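PDB 1C7N: cystalysin from Treponema denticola, which binds pyridoxal-5'-phosphate as a member of the class I and II aminotransferase family, in an assembly of two subunits. Local coordinates for residues I330-L335 / G366-N371; M41-P46 / A373-V378; D203-D208 / F233-K238; Y148-F153 / V177-K182. One frame throughout, in Å; residues are numbered along the deposited sequence.

Contact 1 of 4, residues I330-L335 / G366-N371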
# COMPACT_ATOMS: atom_id res chain seq x y z
N ILE A 330 -0.02 17.25 -27.53
CA ILE A 330 -0.26 17.48 -28.95
C ILE A 330 -1.56 18.22 -29.20
O ILE A 330 -2.63 17.78 -28.78
CB ILE A 330 -0.28 16.16 -29.73
CG1 ILE A 330 0.97 15.34 -29.40
CG2 ILE A 330 -0.32 16.44 -31.23
CD1 ILE A 330 0.94 13.94 -29.94
N ASP A 331 -1.46 19.34 -29.92
CA ASP A 331 -2.61 20.18 -30.24
C ASP A 331 -3.28 19.76 -31.56
O ASP A 331 -2.77 20.07 -32.64
CB ASP A 331 -2.14 21.63 -30.32
CG ASP A 331 -3.25 22.59 -30.67
OD1 ASP A 331 -4.42 22.17 -30.80
OD2 ASP A 331 -2.94 23.80 -30.81
N PHE A 332 -4.41 19.07 -31.46
CA PHE A 332 -5.15 18.61 -32.63
C PHE A 332 -6.34 19.52 -32.97
O PHE A 332 -7.15 19.19 -33.83
CB PHE A 332 -5.71 17.20 -32.42
CG PHE A 332 -4.70 16.09 -32.63
CD1 PHE A 332 -3.83 15.72 -31.62
CD2 PHE A 332 -4.67 15.39 -33.84
CE1 PHE A 332 -2.93 14.66 -31.81
CE2 PHE A 332 -3.78 14.33 -34.04
CZ PHE A 332 -2.91 13.96 -33.01
N ARG A 333 -6.45 20.65 -32.28
CA ARG A 333 -7.57 21.56 -32.50
C ARG A 333 -7.86 21.93 -33.95
O ARG A 333 -9.01 22.19 -34.31
CB ARG A 333 -7.37 22.83 -31.66
CG ARG A 333 -7.68 22.64 -30.19
CD ARG A 333 -7.42 23.91 -29.39
NE ARG A 333 -6.01 24.26 -29.38
CZ ARG A 333 -5.51 25.34 -28.78
NH1 ARG A 333 -6.32 26.17 -28.15
NH2 ARG A 333 -4.21 25.57 -28.81
N ALA A 334 -6.83 21.94 -34.80
CA ALA A 334 -7.03 22.30 -36.21
C ALA A 334 -7.84 21.26 -36.98
O ALA A 334 -8.27 21.50 -38.11
CB ALA A 334 -5.68 22.52 -36.89
N LEU A 335 -8.04 20.09 -36.37
CA LEU A 335 -8.82 19.04 -37.02
C LEU A 335 -10.31 19.38 -36.96
O LEU A 335 -11.12 18.80 -37.67
CB LEU A 335 -8.59 17.69 -36.34
CG LEU A 335 -7.31 16.93 -36.66
CD1 LEU A 335 -7.33 15.58 -35.96
CD2 LEU A 335 -7.18 16.73 -38.16
N GLY A 366 -9.40 19.10 -27.29
CA GLY A 366 -8.73 19.35 -28.56
C GLY A 366 -7.29 18.88 -28.54
O GLY A 366 -6.64 18.80 -29.58
N PHE A 367 -6.78 18.57 -27.35
CA PHE A 367 -5.39 18.10 -27.21
C PHE A 367 -5.33 16.59 -26.96
O PHE A 367 -6.34 15.95 -26.66
CB PHE A 367 -4.68 18.80 -26.04
CG PHE A 367 -4.47 20.28 -26.24
CD1 PHE A 367 -5.50 21.19 -26.00
CD2 PHE A 367 -3.22 20.77 -26.64
CE1 PHE A 367 -5.29 22.57 -26.16
CE2 PHE A 367 -3.01 22.13 -26.80
CZ PHE A 367 -4.04 23.03 -26.56
N GLU A 368 -4.12 16.05 -27.10
CA GLU A 368 -3.86 14.63 -26.88
C GLU A 368 -2.53 14.50 -26.15
O GLU A 368 -1.55 15.16 -26.51
CB GLU A 368 -3.77 13.88 -28.20
CG GLU A 368 -5.05 13.82 -29.01
CD GLU A 368 -6.12 12.94 -28.38
OE1 GLU A 368 -7.21 12.85 -28.97
OE2 GLU A 368 -5.87 12.35 -27.30
N ARG A 369 -2.49 13.66 -25.12
CA ARG A 369 -1.25 13.46 -24.37
C ARG A 369 -0.65 12.12 -24.80
O ARG A 369 -1.29 11.08 -24.66
CB ARG A 369 -1.52 13.43 -22.86
CG ARG A 369 -0.26 13.52 -22.00
CD ARG A 369 -0.53 13.17 -20.55
NE ARG A 369 -0.60 11.72 -20.35
CZ ARG A 369 -0.72 11.13 -19.16
NH1 ARG A 369 -0.79 11.85 -18.05
NH2 ARG A 369 -0.75 9.81 -19.09
N ILE A 370 0.57 12.16 -25.33
CA ILE A 370 1.23 10.94 -25.79
C ILE A 370 2.35 10.52 -24.84
O ILE A 370 3.15 11.35 -24.41
CB ILE A 370 1.81 11.13 -27.22
CG1 ILE A 370 2.26 9.78 -27.78
CG2 ILE A 370 2.97 12.13 -27.20
CD1 ILE A 370 2.88 9.86 -29.16
N ASN A 371 2.38 9.23 -24.49
CA ASN A 371 3.41 8.70 -23.59
C ASN A 371 4.66 8.38 -24.43
O ASN A 371 4.67 7.42 -25.19
CB ASN A 371 2.89 7.42 -22.92
CG ASN A 371 3.90 6.83 -21.96
OD1 ASN A 371 5.10 6.99 -22.14
ND2 ASN A 371 3.41 6.12 -20.94
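Asp331 OD1, poised over one face of the Phe367 ring, is gripped twice by Arg333. The backbone N of Arg333 donates to Asp331 OD1 at 2.9 Å, closing an Asx turn, and NE of the same arginine comes in from the opposite face of the carboxylate plane. Arg333 NH2 takes Asp331 OD2 at 3.0 Å, completing a side-on salt bridge. A bend at chi3 (-65°) carries the guanidinium back to Phe367, whose CZ lies 3.4 Å from Arg333 NH2 with the two planes 36° apart; the Asp331 carboxylate stacks on the same ring at 26°. One phenyl group thus packs against both halves of the ion pair.

The backbones run antiparallel. Ile330 and Glu368 form a hydrogen-bonded pair, Ile330 N to Glu368 O and Glu368 N to Ile330 O, while Phe332 N binds Gly366 O at 2.9 Å. Ile330 CD1 meets Ile370 CG2 at 3.9 Å, and Glu368 CG lies 3.5 Å from Phe332 CD1, the two side chains crossing at about a right angle.

Strand 367-371 is the middle member of a three-stranded antiparallel sheet. Helix 339-350 packs on Phe332 and Glu368 through Met342 and Met346, helix 289-313 meets Ile330 with Val306 and Phe310, and Trp329 of strand 327-331 stacks on Phe367.

Contact 2 of 4, residues M41-P46 / A373-V378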
# COMPACT_ATOMS: atom_id res chain seq x y z
N MET A 41 6.15 3.17 -18.14
CA MET A 41 6.98 2.90 -19.32
C MET A 41 6.89 1.57 -20.05
O MET A 41 6.64 0.53 -19.47
CB MET A 41 8.45 3.15 -18.98
CG MET A 41 8.74 4.52 -18.41
SD MET A 41 10.51 4.75 -18.14
CE MET A 41 10.49 6.20 -17.08
N GLU A 42 7.13 1.64 -21.36
CA GLU A 42 7.13 0.45 -22.21
C GLU A 42 8.58 -0.01 -22.38
O GLU A 42 9.01 -0.42 -23.46
CB GLU A 42 6.50 0.78 -23.56
CG GLU A 42 4.97 0.91 -23.51
CD GLU A 42 4.30 -0.31 -22.88
OE1 GLU A 42 4.59 -1.44 -23.31
OE2 GLU A 42 3.47 -0.13 -21.96
N PHE A 43 9.33 0.08 -21.28
CA PHE A 43 10.73 -0.32 -21.22
C PHE A 43 10.86 -1.29 -20.06
O PHE A 43 10.12 -1.20 -19.08
CB PHE A 43 11.63 0.88 -20.91
CG PHE A 43 11.65 1.95 -21.97
CD1 PHE A 43 11.59 3.29 -21.61
CD2 PHE A 43 11.80 1.62 -23.31
CE1 PHE A 43 11.69 4.30 -22.58
CE2 PHE A 43 11.90 2.61 -24.28
CZ PHE A 43 11.84 3.95 -23.91
N LYS A 44 11.79 -2.23 -20.15
CA LYS A 44 12.00 -3.11 -19.01
C LYS A 44 12.64 -2.19 -17.97
O LYS A 44 13.24 -1.16 -18.31
CB LYS A 44 12.94 -4.26 -19.36
CG LYS A 44 12.27 -5.44 -20.08
CD LYS A 44 11.14 -6.04 -19.24
CE LYS A 44 10.90 -7.52 -19.52
NZ LYS A 44 10.48 -7.82 -20.92
N ASN A 45 12.49 -2.53 -16.69
CA ASN A 45 13.07 -1.71 -15.63
C ASN A 45 14.60 -1.76 -15.68
O ASN A 45 15.18 -2.59 -16.37
CB ASN A 45 12.56 -2.21 -14.28
CG ASN A 45 11.08 -1.92 -14.09
OD1 ASN A 45 10.69 -0.79 -13.78
ND2 ASN A 45 10.25 -2.93 -14.31
N PRO A 46 15.27 -0.85 -14.96
CA PRO A 46 16.74 -0.84 -14.97
C PRO A 46 17.30 -2.20 -14.56
O PRO A 46 16.83 -2.81 -13.60
CB PRO A 46 17.09 0.25 -13.97
CG PRO A 46 15.92 1.18 -14.05
CD PRO A 46 14.75 0.24 -14.12
N ALA A 373 7.54 7.35 -23.39
CA ALA A 373 8.39 6.31 -22.81
C ALA A 373 8.23 4.95 -23.49
O ALA A 373 7.72 4.00 -22.89
CB ALA A 373 8.11 6.19 -21.33
N ALA A 374 8.68 4.86 -24.73
CA ALA A 374 8.62 3.64 -25.51
C ALA A 374 9.75 3.67 -26.52
O ALA A 374 10.38 4.72 -26.72
CB ALA A 374 7.27 3.55 -26.23
N PRO A 375 10.06 2.53 -27.16
CA PRO A 375 11.15 2.53 -28.14
C PRO A 375 10.78 3.46 -29.30
O PRO A 375 9.61 3.55 -29.68
CB PRO A 375 11.23 1.07 -28.58
CG PRO A 375 10.82 0.33 -27.33
CD PRO A 375 9.62 1.15 -26.87
N SER A 376 11.78 4.15 -29.84
CA SER A 376 11.55 5.07 -30.95
C SER A 376 10.82 4.36 -32.10
O SER A 376 9.90 4.92 -32.70
CB SER A 376 12.90 5.63 -31.42
OG SER A 376 13.53 6.37 -30.39
N SER A 377 11.22 3.13 -32.39
CA SER A 377 10.58 2.37 -33.47
C SER A 377 9.09 2.20 -33.19
O SER A 377 8.28 2.21 -34.12
CB SER A 377 11.22 0.99 -33.60
OG SER A 377 11.04 0.23 -32.41
N VAL A 378 8.74 2.05 -31.92
CA VAL A 378 7.34 1.88 -31.54
C VAL A 378 6.57 3.17 -31.76
O VAL A 378 5.43 3.15 -32.22
CB VAL A 378 7.20 1.45 -30.06
CG1 VAL A 378 5.75 1.51 -29.63
CG2 VAL A 378 7.73 0.03 -29.88
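The Phe43 ring is swung to the backbone of Ala373, Ala374 and Pro375 by a first torsion that sets CG beside its own backbone N (chi1 -65°). Met41 makes the same choice, with CG opposite the carbonyl carbon (chi1 -55°), and this drives its CG against Ala373 CB at 3.4 Å, closer than carbons usually pack.

Between these two side chains runs the polar link of the contact: Glu42 N donates to Ala373 O at 2.9 Å, and the bond is nearly straight, at 168°. The carbonyl oxygen that accepts it also stands over a face of the Phe43 ring, displaced toward the rim. Farther along, the ring follows the peptide chain obliquely. Phe43 CZ is 3.3 Å from Ala374 O, and Phe43 CE2 touches Pro375 CD at 3.7 Å. One phenyl group therefore spans three consecutive residues of the other segment, while Phe5 meets it edge-to-face.

Glu42 divides its labour. Its CB lies against Ala374 CB at 3.9 Å, but a bend at chi2 leads the carboxylate away to Lys18 and Arg11, both salt-bridged to OE2. Lys44 and Asn45 pack on Thr60 and Leu62 of the second subunit.

Pro46 and Pro375 each occupy the N-cap position of a helix, 47-59 and 376-393. Joining a segment near the start of the chain to one near its end in this way is consistent with the fold type I architecture of PLP-dependent proteins, whose smaller domain commonly draws on both termini.

Contact 3 of 4, residues D203-D208 / F233-K238. With PLP (pyridoxal-5'-phosphate), chain I.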
# COMPACT_ATOMS: atom_id res chain seq x y z
N ASP A 203 3.29 18.65 -5.87
CA ASP A 203 3.50 17.31 -6.43
C ASP A 203 4.62 17.41 -7.45
O ASP A 203 4.44 17.95 -8.55
CB ASP A 203 2.20 16.82 -7.09
CG ASP A 203 2.32 15.41 -7.65
OD1 ASP A 203 1.26 14.81 -7.99
OD2 ASP A 203 3.45 14.89 -7.77
N GLU A 204 5.79 16.90 -7.08
CA GLU A 204 6.95 16.95 -7.96
C GLU A 204 7.43 15.54 -8.31
O GLU A 204 8.64 15.28 -8.38
CB GLU A 204 8.06 17.76 -7.28
CG GLU A 204 7.53 19.01 -6.56
CD GLU A 204 8.59 20.05 -6.23
OE1 GLU A 204 9.79 19.71 -6.20
OE2 GLU A 204 8.22 21.21 -5.97
N ILE A 205 6.48 14.63 -8.53
CA ILE A 205 6.85 13.26 -8.84
C ILE A 205 7.65 13.15 -10.13
O ILE A 205 8.45 12.23 -10.29
CB ILE A 205 5.61 12.34 -8.93
CG1 ILE A 205 6.09 10.88 -8.93
CG2 ILE A 205 4.81 12.64 -10.19
CD1 ILE A 205 4.99 9.87 -8.84
N HIS A 206 7.46 14.10 -11.05
CA HIS A 206 8.19 14.10 -12.31
C HIS A 206 9.48 14.92 -12.24
O HIS A 206 10.07 15.21 -13.28
CB HIS A 206 7.35 14.70 -13.44
CG HIS A 206 6.12 13.93 -13.79
ND1 HIS A 206 4.89 14.19 -13.21
CD2 HIS A 206 5.91 12.96 -14.71
CE1 HIS A 206 3.98 13.41 -13.77
NE2 HIS A 206 4.57 12.65 -14.67
N PHE A 207 9.93 15.29 -11.05
CA PHE A 207 11.12 16.14 -11.01
C PHE A 207 12.47 15.58 -11.47
O PHE A 207 13.43 16.34 -11.59
CB PHE A 207 11.24 16.89 -9.65
CG PHE A 207 11.70 16.04 -8.49
CD1 PHE A 207 11.92 16.64 -7.25
CD2 PHE A 207 11.93 14.67 -8.61
CE1 PHE A 207 12.34 15.89 -6.14
CE2 PHE A 207 12.35 13.92 -7.51
CZ PHE A 207 12.56 14.53 -6.28
N ASP A 208 12.54 14.28 -11.77
CA ASP A 208 13.80 13.71 -12.27
C ASP A 208 13.73 13.55 -13.78
O ASP A 208 14.74 13.24 -14.42
CB ASP A 208 14.07 12.32 -11.68
CG ASP A 208 14.21 12.34 -10.18
OD1 ASP A 208 14.96 13.19 -9.65
OD2 ASP A 208 13.58 11.49 -9.52
N PHE A 233 5.34 16.19 -2.45
CA PHE A 233 5.19 14.78 -2.81
C PHE A 233 6.25 14.35 -3.82
O PHE A 233 6.37 14.94 -4.89
CB PHE A 233 3.80 14.52 -3.42
CG PHE A 233 2.67 15.10 -2.63
CD1 PHE A 233 2.31 16.44 -2.78
CD2 PHE A 233 1.94 14.32 -1.73
CE1 PHE A 233 1.25 16.99 -2.06
CE2 PHE A 233 0.88 14.86 -1.00
CZ PHE A 233 0.54 16.20 -1.16
N THR A 234 7.03 13.34 -3.46
CA THR A 234 8.05 12.82 -4.38
C THR A 234 8.00 11.31 -4.34
O THR A 234 7.41 10.72 -3.43
CB THR A 234 9.49 13.24 -3.98
OG1 THR A 234 9.95 12.40 -2.91
CG2 THR A 234 9.53 14.69 -3.53
N ALA A 235 8.63 10.69 -5.33
CA ALA A 235 8.67 9.24 -5.40
C ALA A 235 9.57 8.84 -6.56
O ALA A 235 9.81 9.63 -7.47
CB ALA A 235 7.26 8.67 -5.60
N PRO A 236 10.09 7.60 -6.53
CA PRO A 236 10.96 7.12 -7.61
C PRO A 236 10.17 6.41 -8.71
O PRO A 236 10.73 6.05 -9.75
CB PRO A 236 11.89 6.16 -6.87
CG PRO A 236 10.92 5.50 -5.91
CD PRO A 236 10.12 6.69 -5.37
N SER A 237 8.86 6.23 -8.49
CA SER A 237 7.99 5.52 -9.44
C SER A 237 7.94 6.00 -10.89
O SER A 237 8.09 5.19 -11.81
CB SER A 237 6.56 5.44 -8.88
OG SER A 237 6.08 6.70 -8.45
N LYS A 238 7.70 7.29 -11.12
CA LYS A 238 7.67 7.77 -12.49
C LYS A 238 9.07 7.73 -13.10
O LYS A 238 9.26 7.31 -14.25
CB LYS A 238 7.11 9.20 -12.54
CG LYS A 238 5.59 9.26 -12.54
CD LYS A 238 5.03 8.69 -13.84
CE LYS A 238 3.50 8.59 -13.86
NZ LYS A 238 2.92 9.60 -12.97
N1 PLP I . 1.09 12.82 -9.66
C2 PLP I . 1.21 13.10 -11.03
C2A PLP I . 1.19 14.57 -11.40
C3 PLP I . 1.43 11.94 -11.91
O3 PLP I . 1.42 12.25 -13.20
C4 PLP I . 1.56 10.65 -11.34
C4A PLP I . 1.88 9.49 -12.16
C5 PLP I . 1.45 10.51 -9.85
C6 PLP I . 1.20 11.59 -9.06
C5A PLP I . 1.97 9.20 -9.27
O4P PLP I . 1.20 8.39 -8.47
P PLP I . 2.02 7.11 -7.90
O1P PLP I . 0.95 6.25 -7.41
O2P PLP I . 2.92 7.60 -6.78
O3P PLP I . 2.80 6.47 -8.96
O HOH W 1 8.93 9.53 -9.91
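Lys238, whose CG packs on Ile205 CD1 at 3.8 Å, ends in a covalent bond to pyridoxal-5'-phosphate (PLP): Lys238 NZ is 1.3 Å from PLP C4A, as expected of an internal aldimine. Its chain bends at chi2 (-68°) and again near the tip, bringing NZ round to PLP, and on the way CG passes over a face of the His206 imidazole.

Ile205 lies over one face of the pyridine ring and also touches the lysine chain. Its CG2 branch is 3.7 Å from C2 of PLP, while CD1 extends toward Ala235 CB and Ser237 OG and lies close to C5A of PLP. At the far end of the pyridine, Asp203 OD1 stands 2.6 Å from PLP N1. The second oxygen of that carboxylate is used inward: Asp203 OD2 accepts from Ile205 N at 3.1 Å in an Asx turn, which helps to fix the rotation of the group. Ser237 OG reaches the phosphate by a weak hydrogen bond to O3P.

The backbones are stitched by Glu204 N to Phe233 O, 3.0 Å, and by a water that donates to Ile205 O and Ala235 O and accepts weakly from Lys238 N. Behind them Phe207 CE1 rests on Thr234 CG2 at 4.0 Å.

Asp203 and Phe233 pair in parallel on strands 199-203 and 230-234, and Val98 N and Asn175 ND2 are also hydrogen-bonded to PLP. An aspartate facing the pyridine nitrogen from one strand end, with the PLP-bearing lysine just beyond the next strand, is characteristic of the fold type I PLP site.

Contact 4 of 4, residues Y148-F153 / V177-K182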
# COMPACT_ATOMS: atom_id res chain seq x y z
N TYR A 148 2.35 27.52 -25.61
CA TYR A 148 3.09 27.75 -24.37
C TYR A 148 2.17 28.10 -23.22
O TYR A 148 1.36 29.03 -23.31
CB TYR A 148 4.13 28.86 -24.54
CG TYR A 148 5.23 28.77 -23.52
CD1 TYR A 148 6.17 27.73 -23.58
CD2 TYR A 148 5.30 29.66 -22.45
CE1 TYR A 148 7.15 27.59 -22.60
CE2 TYR A 148 6.29 29.52 -21.46
CZ TYR A 148 7.20 28.48 -21.55
OH TYR A 148 8.16 28.30 -20.58
N TYR A 149 2.30 27.36 -22.12
CA TYR A 149 1.47 27.56 -20.94
C TYR A 149 2.13 28.36 -19.82
O TYR A 149 3.27 28.10 -19.44
CB TYR A 149 1.01 26.20 -20.39
CG TYR A 149 -0.06 25.54 -21.23
CD1 TYR A 149 0.28 24.77 -22.35
CD2 TYR A 149 -1.41 25.70 -20.92
CE1 TYR A 149 -0.71 24.18 -23.14
CE2 TYR A 149 -2.40 25.12 -21.70
CZ TYR A 149 -2.05 24.36 -22.81
OH TYR A 149 -3.04 23.79 -23.57
N THR A 150 1.39 29.32 -19.28
CA THR A 150 1.87 30.17 -18.19
C THR A 150 0.80 30.36 -17.12
O THR A 150 -0.38 30.12 -17.35
CB THR A 150 2.29 31.56 -18.72
OG1 THR A 150 1.22 32.12 -19.51
CG2 THR A 150 3.55 31.45 -19.58
N ILE A 151 1.24 30.80 -15.94
CA ILE A 151 0.36 31.01 -14.79
C ILE A 151 -0.42 32.33 -14.84
O ILE A 151 0.13 33.36 -15.21
CB ILE A 151 1.17 31.00 -13.48
CG1 ILE A 151 1.95 29.68 -13.35
CG2 ILE A 151 0.25 31.21 -12.29
CD1 ILE A 151 1.08 28.46 -13.24
N ASP A 152 -1.69 32.29 -14.47
CA ASP A 152 -2.51 33.50 -14.42
C ASP A 152 -2.34 34.04 -13.01
O ASP A 152 -3.14 33.74 -12.12
CB ASP A 152 -3.99 33.18 -14.67
CG ASP A 152 -4.85 34.43 -14.75
OD1 ASP A 152 -4.44 35.47 -14.18
OD2 ASP A 152 -5.94 34.37 -15.36
N PHE A 153 -1.29 34.82 -12.79
CA PHE A 153 -1.01 35.35 -11.46
C PHE A 153 -2.07 36.27 -10.86
O PHE A 153 -2.35 36.19 -9.66
CB PHE A 153 0.36 36.05 -11.46
CG PHE A 153 1.49 35.13 -11.81
CD1 PHE A 153 2.09 35.18 -13.07
CD2 PHE A 153 1.96 34.20 -10.89
CE1 PHE A 153 3.13 34.32 -13.40
CE2 PHE A 153 3.01 33.33 -11.21
CZ PHE A 153 3.59 33.39 -12.47
N VAL A 177 1.02 19.31 -19.62
CA VAL A 177 1.63 20.25 -20.56
C VAL A 177 3.16 20.22 -20.62
O VAL A 177 3.78 20.86 -21.48
CB VAL A 177 1.16 21.69 -20.29
CG1 VAL A 177 -0.36 21.73 -20.36
CG2 VAL A 177 1.67 22.17 -18.94
N GLY A 178 3.78 19.47 -19.70
CA GLY A 178 5.23 19.37 -19.70
C GLY A 178 6.01 20.59 -19.25
O GLY A 178 7.21 20.71 -19.55
N ARG A 179 5.37 21.50 -18.52
CA ARG A 179 6.06 22.70 -18.04
C ARG A 179 6.95 22.44 -16.83
O ARG A 179 6.56 21.73 -15.89
CB ARG A 179 5.05 23.80 -17.65
CG ARG A 179 4.55 24.71 -18.78
CD ARG A 179 5.69 25.37 -19.56
NE ARG A 179 6.75 25.90 -18.72
CZ ARG A 179 6.73 27.09 -18.12
NH1 ARG A 179 5.68 27.89 -18.26
NH2 ARG A 179 7.75 27.47 -17.37
N VAL A 180 8.15 23.01 -16.86
CA VAL A 180 9.09 22.94 -15.75
C VAL A 180 9.15 24.41 -15.34
O VAL A 180 9.73 25.23 -16.04
CB VAL A 180 10.48 22.45 -16.17
CG1 VAL A 180 11.49 22.72 -15.05
CG2 VAL A 180 10.44 20.95 -16.47
N TRP A 181 8.52 24.73 -14.22
CA TRP A 181 8.43 26.11 -13.73
C TRP A 181 9.73 26.86 -13.51
O TRP A 181 10.64 26.38 -12.83
CB TRP A 181 7.57 26.13 -12.47
CG TRP A 181 6.25 25.46 -12.69
CD1 TRP A 181 5.81 24.31 -12.12
CD2 TRP A 181 5.21 25.89 -13.59
NE1 TRP A 181 4.56 23.99 -12.60
CE2 TRP A 181 4.17 24.95 -13.51
CE3 TRP A 181 5.07 26.99 -14.45
CZ2 TRP A 181 3.00 25.06 -14.26
CZ3 TRP A 181 3.90 27.10 -15.20
CH2 TRP A 181 2.88 26.14 -15.10
N LYS A 182 9.80 28.06 -14.07
CA LYS A 182 10.98 28.90 -13.94
C LYS A 182 11.06 29.50 -12.54
O LYS A 182 10.05 29.62 -11.85
CB LYS A 182 10.98 30.01 -14.99
CG LYS A 182 11.30 29.52 -16.40
CD LYS A 182 11.57 30.68 -17.35
CE LYS A 182 10.33 31.09 -18.13
NZ LYS A 182 9.95 30.04 -19.13
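Tyr149, on the second strand of the beta hairpin 143-145/148-150, offers its carbonyl oxygen to Arg179 in the loop that leads to helix 183-195. Arg179 NH1 donates to Tyr149 O at 2.7 Å, with the oxygen lying in the guanidinium plane. Bends at chi2 and chi3 (-54° and -45°) fold the arginine so that this flat group is sandwiched: Tyr148 OH stands 3.1 Å above the centre of one face, and Trp181 CE3 covers the opposite face nearer the rim. Glu323 and Glu185 add salt bridges to NE and NH2, which would steady the buried charge.

On the same inner side, Ile151 reaches across the indole at about a right angle, its CD1 3.5 Å from Trp181 CH2, while the indole NE1 is held by Cys171 O.

The outer side is looser. Tyr148 and Lys182 are exposed to solvent; Lys182 NZ approaches Tyr148 OH to 2.9 Å near the plane of the phenol ring, and the hydroxyl is hydrogen-bonded to Glu323. Back in the interior, the Tyr149 ring receives a CH-pi contact almost along its normal, with Val177 CG1 3.7 Å from the ring centroid.

How the contacts relate
Along the chain, contact 2 closes a long loop that encloses the other three, which follow in series: contact 4, contact 3, then contact 1. Contact 3 lies nearest the middle, its centre about 7 Å from that of the chain, at the seven-stranded mixed sheet. The centres of contacts 1 and 4 are about 18 Å apart, and the two meet where Phe367 CZ packs on Tyr149 OH at 3.2 Å. Contacts 2 and 3 meet through Met41 CE and Lys238 O, which places contact 2 beside the PLP-bearing lysine. Strand 367-371 of contact 1 is followed, after a short loop, by helix 376-393 of contact 2, joining the small antiparallel sheet to contact 2.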